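Local structure of 2,3-dihydroxybenzoate-AMP ligase (Bacillus subtilis, 1MDB) at residues L63-Q68 against L169-V174; L140-Q145 against E161-L166; L211-E216 against M357-E362; D263-I268 against D288-R293; A459-P464 against A524-I529. The protein is a two-part AMP-binding enzyme of the ANL clan, a large N-terminal part followed by a smaller C-terminal domain, with 2,3-dihydroxy-benzoic acid and adenosine monophosphate bound. One frame throughout, in Å; residues are numbered along the deposited sequence.

Contact 1. Residues L63-Q68 against L169-V174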
# COMPACT_ATOMS: atom_id res chain seq x y z
N LEU A 63 12.69 -10.36 22.15
CA LEU A 63 11.97 -11.25 21.25
C LEU A 63 12.93 -11.89 20.26
O LEU A 63 12.82 -13.07 19.94
CB LEU A 63 10.86 -10.50 20.50
CG LEU A 63 10.02 -11.33 19.51
CD1 LEU A 63 9.39 -12.51 20.25
CD2 LEU A 63 8.93 -10.47 18.88
N ALA A 64 13.89 -11.11 19.77
CA ALA A 64 14.87 -11.63 18.83
C ALA A 64 15.54 -12.84 19.44
O ALA A 64 15.77 -13.86 18.77
CB ALA A 64 15.90 -10.55 18.50
N ALA A 65 15.85 -12.75 20.74
CA ALA A 65 16.50 -13.85 21.43
C ALA A 65 15.57 -15.06 21.45
O ALA A 65 16.01 -16.19 21.26
CB ALA A 65 16.87 -13.44 22.86
N GLY A 66 14.28 -14.80 21.66
CA GLY A 66 13.32 -15.90 21.67
C GLY A 66 13.22 -16.55 20.30
O GLY A 66 13.17 -17.78 20.19
N PHE A 67 13.18 -15.73 19.25
CA PHE A 67 13.11 -16.22 17.88
C PHE A 67 14.34 -17.07 17.60
O PHE A 67 14.23 -18.17 17.06
CB PHE A 67 13.09 -15.04 16.88
CG PHE A 67 11.73 -14.37 16.71
CD1 PHE A 67 11.64 -13.07 16.20
CD2 PHE A 67 10.55 -15.04 17.01
CE1 PHE A 67 10.40 -12.46 15.99
CE2 PHE A 67 9.30 -14.43 16.81
CZ PHE A 67 9.22 -13.14 16.30
N GLN A 68 15.52 -16.56 17.96
CA GLN A 68 16.77 -17.28 17.75
C GLN A 68 16.76 -18.61 18.49
O GLN A 68 17.10 -19.65 17.93
CB GLN A 68 17.96 -16.46 18.22
CG GLN A 68 19.29 -17.10 17.91
CD GLN A 68 20.46 -16.29 18.43
OE1 GLN A 68 20.65 -16.16 19.65
NE2 GLN A 68 21.25 -15.74 17.52
N LEU A 169 7.80 -16.11 24.04
CA LEU A 169 9.09 -16.14 23.35
C LEU A 169 10.14 -15.18 23.90
O LEU A 169 11.34 -15.47 23.86
CB LEU A 169 8.90 -15.91 21.85
CG LEU A 169 8.26 -17.08 21.11
CD1 LEU A 169 7.92 -16.69 19.68
CD2 LEU A 169 9.22 -18.25 21.13
N HIS A 170 9.71 -14.04 24.41
CA HIS A 170 10.64 -13.06 24.95
C HIS A 170 11.53 -13.73 26.00
O HIS A 170 11.04 -14.48 26.85
CB HIS A 170 9.89 -11.89 25.58
CG HIS A 170 8.93 -11.22 24.64
ND1 HIS A 170 7.81 -11.86 24.15
CD2 HIS A 170 8.94 -9.99 24.09
CE1 HIS A 170 7.18 -11.04 23.33
NE2 HIS A 170 7.84 -9.90 23.27
N THR A 171 12.82 -13.44 25.94
CA THR A 171 13.78 -14.00 26.87
C THR A 171 14.95 -13.03 27.05
O THR A 171 14.90 -11.90 26.57
CB THR A 171 14.32 -15.35 26.33
OG1 THR A 171 15.13 -15.99 27.33
CG2 THR A 171 15.15 -15.12 25.09
N GLU A 172 15.99 -13.48 27.75
CA GLU A 172 17.16 -12.64 27.98
C GLU A 172 17.85 -12.31 26.66
O GLU A 172 18.10 -13.19 25.84
CB GLU A 172 18.14 -13.37 28.90
CG GLU A 172 19.16 -12.46 29.54
CD GLU A 172 18.50 -11.30 30.25
OE1 GLU A 172 17.45 -11.52 30.89
OE2 GLU A 172 19.04 -10.17 30.18
N PRO A 173 18.18 -11.02 26.44
CA PRO A 173 18.84 -10.60 25.20
C PRO A 173 20.14 -11.36 24.98
O PRO A 173 20.74 -11.87 25.93
CB PRO A 173 19.08 -9.11 25.44
CG PRO A 173 17.94 -8.73 26.32
CD PRO A 173 17.90 -9.86 27.30
N VAL A 174 20.58 -11.43 23.73
CA VAL A 174 21.82 -12.13 23.40
C VAL A 174 22.57 -11.42 22.29
O VAL A 174 22.06 -10.47 21.70
CB VAL A 174 21.54 -13.58 22.95
CG1 VAL A 174 20.89 -14.36 24.07
CG2 VAL A 174 20.66 -13.57 21.71
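Leu63 and Gly66, one turn apart on a helix, carry the closest backbone approaches to the loop 169-174: the CA atoms of Leu63 and His170 are 4.3 Å apart. Gly66 has no side chain, and there the carbonyl of the loop comes right up to the helix, with Gly66 CA 3.0 Å from Leu169 O, a CA-H...O contact bent to 134° at the hydrogen. No conventional hydrogen bond joins the two segments, so close fit has to do the work. Leu63 sends CG anti to its backbone nitrogen (chi1 180°), which carries CD1 over one face of the His170 imidazole, 4.2 Å from the ring centroid and 15° off the normal: a CH-pi contact. The same methyl meets Leu169 CB, while Leu63 CG lies above a face of the Phe67 ring, near its rim. Leu169 CD1 approaches that phenyl ring obliquely, 3.9 Å from Phe67 CE2. Further along the loop, Thr171 CG2 is pressed against Ala65 CB at 3.3 Å, tighter than usual for two carbons. Val174 CG2 lies 3.3 Å from Gln68 OE1. The imidazole is held from elsewhere too, through a hydrogen bond between His170 NE2 and Glu90. The loop between strands 164-165 and 184-189 thus packs across helix 53-70, joining chain parts about 100 residues apart within the AMP-binding region. Thr171 is tied by a backbone hydrogen bond to Arg62 of that helix, Leu63 and Phe67 rest on Ala94 of helix 86-98, and Phe67 and Leu169 both reach Ile155 of strand 154-157.

Contact 2. Residues L140-Q145 against E161-L166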
# COMPACT_ATOMS: atom_id res chain seq x y z
N LEU A 140 -6.83 -21.03 9.91
CA LEU A 140 -6.12 -20.79 8.66
C LEU A 140 -4.75 -21.49 8.81
O LEU A 140 -4.29 -22.17 7.90
CB LEU A 140 -5.92 -19.29 8.43
CG LEU A 140 -4.99 -18.88 7.27
CD1 LEU A 140 -5.43 -19.57 5.99
CD2 LEU A 140 -4.97 -17.35 7.10
N ALA A 141 -4.13 -21.34 9.98
CA ALA A 141 -2.84 -21.99 10.23
C ALA A 141 -2.97 -23.50 10.03
O ALA A 141 -2.12 -24.14 9.40
CB ALA A 141 -2.35 -21.70 11.65
N ARG A 142 -4.06 -24.07 10.56
CA ARG A 142 -4.28 -25.50 10.43
C ARG A 142 -4.40 -25.88 8.97
O ARG A 142 -3.89 -26.92 8.56
CB ARG A 142 -5.54 -25.92 11.19
CG ARG A 142 -5.40 -25.71 12.69
CD ARG A 142 -6.56 -26.28 13.49
NE ARG A 142 -6.42 -25.91 14.89
CZ ARG A 142 -7.00 -24.85 15.44
NH1 ARG A 142 -7.78 -24.06 14.72
NH2 ARG A 142 -6.75 -24.55 16.70
N GLN A 143 -5.07 -25.05 8.19
CA GLN A 143 -5.21 -25.32 6.77
C GLN A 143 -3.84 -25.28 6.11
O GLN A 143 -3.50 -26.14 5.29
CB GLN A 143 -6.16 -24.30 6.13
CG GLN A 143 -7.61 -24.54 6.49
CD GLN A 143 -8.54 -23.46 5.98
OE1 GLN A 143 -9.71 -23.72 5.69
NE2 GLN A 143 -8.04 -22.24 5.88
N VAL A 144 -3.04 -24.28 6.47
CA VAL A 144 -1.72 -24.17 5.88
C VAL A 144 -0.84 -25.38 6.21
O VAL A 144 -0.28 -25.99 5.29
CB VAL A 144 -1.02 -22.86 6.31
CG1 VAL A 144 0.36 -22.77 5.67
CG2 VAL A 144 -1.87 -21.67 5.86
N GLN A 145 -0.74 -25.75 7.49
CA GLN A 145 0.09 -26.90 7.87
C GLN A 145 -0.30 -28.19 7.15
O GLN A 145 0.57 -28.98 6.77
CB GLN A 145 0.04 -27.17 9.38
CG GLN A 145 0.84 -26.22 10.25
CD GLN A 145 1.18 -26.82 11.61
OE1 GLN A 145 0.40 -27.59 12.17
NE2 GLN A 145 2.34 -26.46 12.15
N GLU A 161 -3.54 -21.75 21.44
CA GLU A 161 -4.11 -23.09 21.37
C GLU A 161 -2.94 -24.08 21.26
O GLU A 161 -2.02 -24.02 22.07
CB GLU A 161 -5.09 -23.21 20.19
CG GLU A 161 -6.55 -23.36 20.65
CD GLU A 161 -7.58 -22.68 19.74
OE1 GLU A 161 -7.66 -23.01 18.53
OE2 GLU A 161 -8.32 -21.81 20.24
N GLU A 162 -2.95 -24.97 20.27
CA GLU A 162 -1.87 -25.94 20.15
C GLU A 162 -0.57 -25.39 19.55
O GLU A 162 0.43 -26.11 19.47
CB GLU A 162 -2.30 -27.15 19.32
CG GLU A 162 -2.33 -26.91 17.82
CD GLU A 162 -3.72 -26.55 17.32
OE1 GLU A 162 -4.40 -25.75 17.99
OE2 GLU A 162 -4.11 -27.06 16.25
N PHE A 163 -0.59 -24.13 19.12
CA PHE A 163 0.59 -23.53 18.51
C PHE A 163 1.47 -22.81 19.53
O PHE A 163 1.36 -23.06 20.73
CB PHE A 163 0.15 -22.60 17.38
CG PHE A 163 -0.62 -23.31 16.30
CD1 PHE A 163 -1.96 -23.01 16.07
CD2 PHE A 163 -0.01 -24.30 15.52
CE1 PHE A 163 -2.69 -23.70 15.10
CE2 PHE A 163 -0.72 -24.98 14.55
CZ PHE A 163 -2.07 -24.68 14.33
N LEU A 164 2.35 -21.92 19.06
CA LEU A 164 3.26 -21.22 19.97
C LEU A 164 2.83 -19.80 20.34
O LEU A 164 2.66 -18.95 19.47
CB LEU A 164 4.67 -21.18 19.39
CG LEU A 164 5.31 -22.52 19.00
CD1 LEU A 164 6.63 -22.26 18.27
CD2 LEU A 164 5.55 -23.37 20.24
N PRO A 165 2.66 -19.52 21.64
CA PRO A 165 2.27 -18.20 22.13
C PRO A 165 3.41 -17.21 21.90
O PRO A 165 4.51 -17.41 22.41
CB PRO A 165 2.02 -18.43 23.62
CG PRO A 165 1.67 -19.90 23.70
CD PRO A 165 2.66 -20.50 22.75
N LEU A 166 3.15 -16.17 21.13
CA LEU A 166 4.17 -15.17 20.87
C LEU A 166 4.71 -14.62 22.19
O LEU A 166 5.92 -14.43 22.33
CB LEU A 166 3.58 -14.01 20.06
CG LEU A 166 4.53 -12.83 19.82
CD1 LEU A 166 5.77 -13.29 19.07
CD2 LEU A 166 3.79 -11.75 19.01
O HOH W 1 -9.05 -22.17 16.33
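Arg142 and Phe163 divide this contact into a charged, largely solvent-facing half and a packed half. In the packed half, Ala141 CB sits 4.0 Å from Phe163 CE1, meeting the ring obliquely. The rim of the phenyl is bordered in its own plane by Arg142 CG and Gln145 OE1, the latter 3.7 Å from Phe163 CE2, and Glu162 CG stands over the centre of one face. The Gln145 amide is turned 84° to the ring, and its NE2 bonds to Leu151 O. On the outer side Arg142 runs extended to NE and grips Glu162 side-on: NE to OE2 and NH2 to OE1, both through syn lone pairs, with the carboxylate oxygens 16° out of the guanidinium plane. Arg142 NH2 also donates to the anti lone pair of Glu161 OE1 at 2.6 Å, almost in plane, so that two carboxylates offset the guanidinium charge. Water 1 also bridges Arg142 NH1 and Glu161 OE1, while Glu161 OE2 pairs with Arg138. Helix 137-147 lies in the connection between parallel strands 125-132 and 154-157; Ala141 leans on Ile128 of the first, Phe163 on Ile154 of the second, beside which strand 164-165 runs parallel.

Contact 3. Residues L211-E216 against M357-E362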
# COMPACT_ATOMS: atom_id res chain seq x y z
N LEU A 211 11.97 6.07 3.55
CA LEU A 211 11.33 6.59 4.76
C LEU A 211 11.79 8.03 5.06
O LEU A 211 10.98 8.89 5.41
CB LEU A 211 11.64 5.68 5.96
CG LEU A 211 11.11 4.24 5.91
CD1 LEU A 211 11.59 3.46 7.13
CD2 LEU A 211 9.58 4.26 5.87
N LYS A 212 13.08 8.29 4.91
CA LYS A 212 13.63 9.62 5.16
C LYS A 212 13.06 10.65 4.20
O LYS A 212 12.76 11.78 4.60
CB LYS A 212 15.16 9.62 5.02
CG LYS A 212 15.82 10.84 5.67
CD LYS A 212 17.27 11.01 5.24
CE LYS A 212 17.35 11.56 3.83
NZ LYS A 212 18.76 11.80 3.38
N ARG A 213 12.90 10.29 2.94
CA ARG A 213 12.35 11.23 1.97
C ARG A 213 10.87 11.47 2.24
O ARG A 213 10.40 12.61 2.16
CB ARG A 213 12.55 10.71 0.54
CG ARG A 213 13.88 11.11 -0.09
CD ARG A 213 13.80 12.49 -0.76
NE ARG A 213 13.85 13.60 0.18
CZ ARG A 213 13.34 14.80 -0.06
NH1 ARG A 213 12.72 15.04 -1.21
NH2 ARG A 213 13.44 15.77 0.85
N SER A 214 10.13 10.41 2.58
CA SER A 214 8.71 10.55 2.87
C SER A 214 8.52 11.44 4.09
O SER A 214 7.59 12.23 4.15
CB SER A 214 8.08 9.18 3.14
OG SER A 214 8.22 8.33 2.01
N VAL A 215 9.41 11.30 5.07
CA VAL A 215 9.35 12.12 6.28
C VAL A 215 9.52 13.60 5.92
O VAL A 215 8.73 14.46 6.32
CB VAL A 215 10.45 11.71 7.29
CG1 VAL A 215 10.65 12.81 8.32
CG2 VAL A 215 10.06 10.41 7.99
N GLU A 216 10.56 13.89 5.15
CA GLU A 216 10.83 15.26 4.73
C GLU A 216 9.71 15.81 3.86
O GLU A 216 9.18 16.89 4.13
CB GLU A 216 12.17 15.31 3.99
CG GLU A 216 13.35 14.98 4.89
CD GLU A 216 14.63 14.74 4.12
OE1 GLU A 216 15.69 14.59 4.76
OE2 GLU A 216 14.58 14.70 2.88
N MET A 357 9.49 11.65 -5.10
CA MET A 357 9.94 12.19 -3.83
C MET A 357 11.46 12.34 -3.74
O MET A 357 11.96 13.12 -2.93
CB MET A 357 9.45 11.32 -2.66
CG MET A 357 10.21 10.01 -2.45
SD MET A 357 9.68 9.19 -0.90
CE MET A 357 9.98 7.42 -1.28
N SER A 358 12.19 11.61 -4.58
CA SER A 358 13.65 11.67 -4.57
C SER A 358 14.21 12.41 -5.77
O SER A 358 13.68 12.31 -6.88
CB SER A 358 14.24 10.26 -4.56
OG SER A 358 15.64 10.30 -4.76
N PRO A 359 15.30 13.17 -5.57
CA PRO A 359 15.93 13.93 -6.65
C PRO A 359 16.57 12.96 -7.64
O PRO A 359 16.84 13.31 -8.79
CB PRO A 359 17.00 14.75 -5.93
CG PRO A 359 16.47 14.88 -4.54
CD PRO A 359 15.93 13.49 -4.28
N TYR A 360 16.80 11.73 -7.18
CA TYR A 360 17.42 10.72 -8.01
C TYR A 360 16.45 9.73 -8.66
O TYR A 360 16.88 8.80 -9.34
CB TYR A 360 18.49 9.98 -7.21
CG TYR A 360 19.52 10.90 -6.59
CD1 TYR A 360 19.31 11.46 -5.33
CD2 TYR A 360 20.69 11.24 -7.27
CE1 TYR A 360 20.25 12.32 -4.76
CE2 TYR A 360 21.63 12.10 -6.72
CZ TYR A 360 21.40 12.64 -5.46
OH TYR A 360 22.32 13.50 -4.89
N ASP A 361 15.15 9.93 -8.44
CA ASP A 361 14.15 9.07 -9.06
C ASP A 361 14.11 9.42 -10.55
O ASP A 361 13.96 10.58 -10.92
CB ASP A 361 12.75 9.32 -8.48
CG ASP A 361 12.47 8.49 -7.22
OD1 ASP A 361 12.78 7.28 -7.22
OD2 ASP A 361 11.91 9.04 -6.25
N GLU A 362 14.26 8.42 -11.41
CA GLU A 362 14.21 8.63 -12.85
C GLU A 362 12.89 8.12 -13.41
O GLU A 362 12.51 6.97 -13.17
CB GLU A 362 15.36 7.90 -13.53
CG GLU A 362 16.70 8.57 -13.41
CD GLU A 362 17.82 7.69 -13.90
OE1 GLU A 362 18.28 6.82 -13.12
OE2 GLU A 362 18.23 7.84 -15.07
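Arg213 on a helix faces Met357, the residue just before a type I turn from Ser358 to Asp361, and their CA atoms lie 6.4 Å apart. The arginine folds back instead of stretching out, bent at chi2 (-86°) and chi3 (77°), and this brings NH1 to the Met357 carbonyl: Arg213 NH1 donates to Met357 O at 2.7 Å, with 161° at the hydrogen. The oxygen lies near the guanidinium plane and is met almost along the C=O axis. Another edge of the same group is taken up by Glu216, one turn on, whose OE2 alone accepts from both Arg213 NE and Arg213 NH2, the second at 2.6 Å. A salt bridge within the helix thus limits the rotation of the group that reaches across. Beside this bond, Met357 sets its sulfur against two helix residues, SD 3.6 Å from Arg213 CB and 3.4 Å from Ser214 OG; that hydroxyl is hydrogen-bonded to Ser210 O and Tyr339 OH. Within the loop, Ser358 OG accepts from Tyr360 N at 3.0 Å, an ST turn, and also pairs with Tyr209 OH. The Met357 side chain is about 7 Å from the bound 2,3-dihydroxy-benzoic acid. The loop leaves strand 355-356, an edge strand of the nine-stranded sheet, and Met357 packs on Val337 and Tyr339 of strand 337-339, while Leu211 of helix 204-218 touches Leu244 of helix 242-248.

Contact 4. Residues D263-I268 against D288-R293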
# COMPACT_ATOMS: atom_id res chain seq x y z
N ASP A 263 -14.76 3.52 13.81
CA ASP A 263 -13.58 3.26 14.63
C ASP A 263 -12.56 4.39 14.60
O ASP A 263 -12.04 4.79 15.64
CB ASP A 263 -12.89 1.96 14.19
CG ASP A 263 -13.65 0.72 14.64
OD1 ASP A 263 -14.18 0.74 15.77
OD2 ASP A 263 -13.69 -0.27 13.88
N ALA A 264 -12.30 4.92 13.41
CA ALA A 264 -11.31 5.98 13.21
C ALA A 264 -11.65 7.38 13.72
O ALA A 264 -10.79 8.05 14.30
CB ALA A 264 -10.96 6.07 11.72
N PHE A 265 -12.88 7.84 13.50
CA PHE A 265 -13.26 9.18 13.95
C PHE A 265 -13.04 9.43 15.44
O PHE A 265 -12.37 10.38 15.81
CB PHE A 265 -14.71 9.48 13.54
CG PHE A 265 -14.87 9.83 12.07
CD1 PHE A 265 -13.90 9.44 11.14
CD2 PHE A 265 -15.99 10.52 11.62
CE1 PHE A 265 -14.05 9.72 9.79
CE2 PHE A 265 -16.15 10.81 10.26
CZ PHE A 265 -15.18 10.41 9.34
N PRO A 266 -13.60 8.57 16.31
CA PRO A 266 -13.39 8.79 17.75
C PRO A 266 -11.90 8.87 18.06
O PRO A 266 -11.46 9.70 18.85
CB PRO A 266 -14.05 7.56 18.38
CG PRO A 266 -15.14 7.22 17.41
CD PRO A 266 -14.45 7.39 16.07
N LEU A 267 -11.13 8.00 17.41
CA LEU A 267 -9.68 7.95 17.60
C LEU A 267 -9.02 9.26 17.16
O LEU A 267 -8.06 9.72 17.77
CB LEU A 267 -9.10 6.78 16.80
CG LEU A 267 -8.57 5.52 17.49
CD1 LEU A 267 -8.95 5.47 18.96
CD2 LEU A 267 -9.10 4.31 16.74
N ILE A 268 -9.53 9.85 16.10
CA ILE A 268 -8.96 11.09 15.61
C ILE A 268 -9.21 12.22 16.61
O ILE A 268 -8.31 13.01 16.91
CB ILE A 268 -9.55 11.46 14.23
CG1 ILE A 268 -9.15 10.39 13.21
CG2 ILE A 268 -9.06 12.84 13.79
CD1 ILE A 268 -9.69 10.61 11.81
N ASP A 288 -18.66 10.93 3.27
CA ASP A 288 -20.09 10.84 3.59
C ASP A 288 -20.24 10.91 5.10
O ASP A 288 -21.05 11.68 5.63
CB ASP A 288 -20.70 9.51 3.12
CG ASP A 288 -20.90 9.45 1.63
OD1 ASP A 288 -21.51 8.47 1.16
OD2 ASP A 288 -20.46 10.37 0.91
N ALA A 289 -19.46 10.09 5.79
CA ALA A 289 -19.52 10.02 7.24
C ALA A 289 -19.22 11.37 7.90
O ALA A 289 -19.92 11.78 8.82
CB ALA A 289 -18.55 8.96 7.75
N ALA A 290 -18.20 12.06 7.41
CA ALA A 290 -17.82 13.34 7.99
C ALA A 290 -18.94 14.37 7.96
O ALA A 290 -18.90 15.38 8.67
CB ALA A 290 -16.58 13.89 7.29
N SER A 291 -19.95 14.12 7.13
CA SER A 291 -21.08 15.04 7.01
C SER A 291 -22.26 14.62 7.88
O SER A 291 -23.17 15.40 8.11
CB SER A 291 -21.51 15.14 5.54
OG SER A 291 -20.42 15.53 4.71
N SER A 292 -22.24 13.38 8.36
CA SER A 292 -23.33 12.90 9.19
C SER A 292 -22.88 12.66 10.63
O SER A 292 -23.70 12.58 11.55
CB SER A 292 -23.90 11.61 8.62
OG SER A 292 -22.93 10.58 8.66
N ARG A 293 -21.57 12.55 10.83
CA ARG A 293 -21.01 12.31 12.16
C ARG A 293 -20.72 13.65 12.85
O ARG A 293 -20.48 14.66 12.19
CB ARG A 293 -19.71 11.51 12.05
CG ARG A 293 -19.86 10.14 11.40
CD ARG A 293 -19.90 9.02 12.43
NE ARG A 293 -18.76 9.09 13.34
CZ ARG A 293 -18.51 8.22 14.32
NH1 ARG A 293 -19.33 7.20 14.52
NH2 ARG A 293 -17.45 8.39 15.10
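Phe265 points its ring, edge first, at the backbone of the facing helix: Ala290 N lies in the ring plane, 3.7 Å from Phe265 CE2. The same corner of the ring meets a methyl, Phe265 CE2 lying 3.9 Å from Ala289 CB. Arg293 bends toward the ring at chi2 (-100°) and chi3 (-53°), its CB and CG lying beside Phe265 CD2 and CE2, and Arg293 NE stands 3.6 Å from Phe265 CD2. The approach is oblique and the guanidinium plane is turned 72° from the ring plane; it is not a stack. Arg293 NH2 lies 3.3 Å from Phe265 CB and equally near Pro266 CD, with Pro266 CG close to the guanidinium plane. The two helices flank strand 275-278 in the chain, and helix 280-292 is the connection of a beta-alpha-beta crossover from that strand to its parallel neighbour 302-306. Arg293 pairs with Asp295 through NH2 and Asp262 through NH1, two acidic partners that hold its head beside helix 261-271. Trp286 meets the Phe265 ring edge-to-face. In segment 288-293, Ala289 O accepts from Ser292 N, Ser292 OG and Arg293 N, the last at 2.7 Å, which anchors the backbone of the arginine.

Contact 5. Residues A459-P464 against A524-I529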
# COMPACT_ATOMS: atom_id res chain seq x y z
N ALA A 459 -17.05 2.63 -10.76
CA ALA A 459 -15.91 1.90 -11.30
C ALA A 459 -16.33 1.38 -12.67
O ALA A 459 -17.25 0.57 -12.78
CB ALA A 459 -15.52 0.76 -10.39
N MET A 460 -15.66 1.85 -13.71
CA MET A 460 -15.98 1.46 -15.08
C MET A 460 -14.98 0.46 -15.62
O MET A 460 -13.77 0.70 -15.61
CB MET A 460 -16.02 2.70 -15.96
CG MET A 460 -16.22 2.44 -17.44
SD MET A 460 -16.28 4.02 -18.31
CE MET A 460 -17.07 3.56 -19.83
N VAL A 461 -15.49 -0.67 -16.12
CA VAL A 461 -14.63 -1.70 -16.66
C VAL A 461 -15.08 -2.20 -18.03
O VAL A 461 -16.20 -1.93 -18.48
CB VAL A 461 -14.55 -2.91 -15.68
CG1 VAL A 461 -14.09 -2.44 -14.30
CG2 VAL A 461 -15.89 -3.60 -15.57
N SER A 462 -14.20 -2.92 -18.70
CA SER A 462 -14.53 -3.46 -20.00
C SER A 462 -15.37 -4.72 -19.81
O SER A 462 -15.36 -5.33 -18.73
CB SER A 462 -13.26 -3.84 -20.74
OG SER A 462 -12.62 -4.92 -20.09
N MET A 463 -16.12 -5.07 -20.85
CA MET A 463 -16.93 -6.29 -20.85
C MET A 463 -16.86 -6.80 -22.28
O MET A 463 -16.76 -6.01 -23.23
CB MET A 463 -18.39 -6.01 -20.45
CG MET A 463 -19.23 -5.27 -21.49
SD MET A 463 -20.95 -5.07 -20.92
CE MET A 463 -21.74 -4.42 -22.41
N PRO A 464 -16.90 -8.13 -22.46
CA PRO A 464 -16.83 -8.78 -23.77
C PRO A 464 -17.96 -8.41 -24.75
O PRO A 464 -19.09 -8.17 -24.35
CB PRO A 464 -16.86 -10.27 -23.42
CG PRO A 464 -16.27 -10.31 -22.02
CD PRO A 464 -16.93 -9.13 -21.37
N ALA A 524 -11.87 -8.13 -10.54
CA ALA A 524 -13.03 -8.82 -9.99
C ALA A 524 -14.30 -8.32 -10.67
O ALA A 524 -15.21 -9.10 -10.97
CB ALA A 524 -13.13 -8.59 -8.48
N LEU A 525 -14.35 -7.01 -10.92
CA LEU A 525 -15.50 -6.41 -11.59
C LEU A 525 -15.62 -6.92 -13.02
O LEU A 525 -16.72 -7.14 -13.52
CB LEU A 525 -15.39 -4.88 -11.58
CG LEU A 525 -15.68 -4.23 -10.22
CD1 LEU A 525 -15.47 -2.72 -10.30
CD2 LEU A 525 -17.12 -4.55 -9.81
N ARG A 526 -14.48 -7.11 -13.68
CA ARG A 526 -14.52 -7.63 -15.04
C ARG A 526 -15.11 -9.05 -15.03
O ARG A 526 -15.93 -9.39 -15.87
CB ARG A 526 -13.12 -7.63 -15.64
CG ARG A 526 -12.68 -6.27 -16.16
CD ARG A 526 -11.43 -6.39 -17.04
NE ARG A 526 -10.24 -6.72 -16.27
CZ ARG A 526 -9.52 -5.85 -15.57
NH1 ARG A 526 -9.88 -4.56 -15.52
NH2 ARG A 526 -8.44 -6.25 -14.92
N GLU A 527 -14.68 -9.85 -14.06
CA GLU A 527 -15.16 -11.23 -13.93
C GLU A 527 -16.66 -11.25 -13.68
O GLU A 527 -17.38 -12.06 -14.25
CB GLU A 527 -14.45 -11.93 -12.77
CG GLU A 527 -12.99 -12.27 -13.02
CD GLU A 527 -12.32 -12.91 -11.81
OE1 GLU A 527 -12.98 -13.70 -11.09
OE2 GLU A 527 -11.12 -12.62 -11.57
N ALA A 528 -17.12 -10.35 -12.82
CA ALA A 528 -18.53 -10.28 -12.48
C ALA A 528 -19.40 -9.88 -13.67
O ALA A 528 -20.48 -10.44 -13.85
CB ALA A 528 -18.74 -9.31 -11.32
N ILE A 529 -18.96 -8.93 -14.48
CA ILE A 529 -19.77 -8.55 -15.64
C ILE A 529 -19.65 -9.64 -16.70
O ILE A 529 -20.62 -9.98 -17.38
CB ILE A 529 -19.34 -7.17 -16.25
CG1 ILE A 529 -20.27 -6.80 -17.41
CG2 ILE A 529 -17.91 -7.21 -16.75
CD1 ILE A 529 -21.71 -6.57 -17.01
O HOH W 2 -11.53 -2.86 -17.33
O HOH W 3 -15.32 -8.17 -18.34
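Ile529 places CG1 anti to its backbone nitrogen (chi1 -178°), against Met463, and Leu525, with CG anti to its carbonyl carbon (chi1 -75°), sends CD1 to Ala459. These two residues, one helical turn apart, form the sheet-facing side of the helix in a two-layer alpha/beta packing in the C-terminal domain: helix 522-534 lies on the edge strand 455-465 of its three-stranded sheet. The short segments approach to 7.9 Å between axes and their directions differ by 43°. Leu525 CD1 is 3.5 Å from Ala459 CB, tighter than a usual carbon contact. Between the ends, Val461 crosses Leu525 at about a right angle and puts CG1 3.9 Å from Leu525 CB. At the far end Ile529 CG1 rests 3.7 Å from Met463 CB and also touches its sulfur, while Cys473 of strand 469-478 borders the same isoleucine. Arg526 runs along the flank, its CD 3.6 Å from Ser462 OG, and its NH1 forms a salt bridge with Asp431. No direct hydrogen bond joins segments 459-464 and 524-529; two waters link them. Water 2 accepts from Ser462 N and Arg526 NH1, and water 3 donates to both backbone carbonyls, 2.9 Å from Ser462 O and 2.8 Å from Arg526 O.

Overall arrangement
Contact 2 is nested in the chain loop closed by contact 1; their centres are 20 Å apart, they touch where Leu63 CD1 meets Leu166 CD1 at 3.9 Å, and both pack on strand 154-157 of the six-stranded sheet, through Phe67 and Leu169 in one and Phe163 in the other. Contact 4 is likewise nested within contact 3, 32 Å between centres, and both border the nine-stranded sheet, at different strands. Contact 5 comes last, its centre 50 Å from that of contact 1, on the opposite side of the chain's centre. The first four contacts thus join parts of the large N-terminal region, while contact 5 holds a helix to the sheet of the separate C-terminal domain.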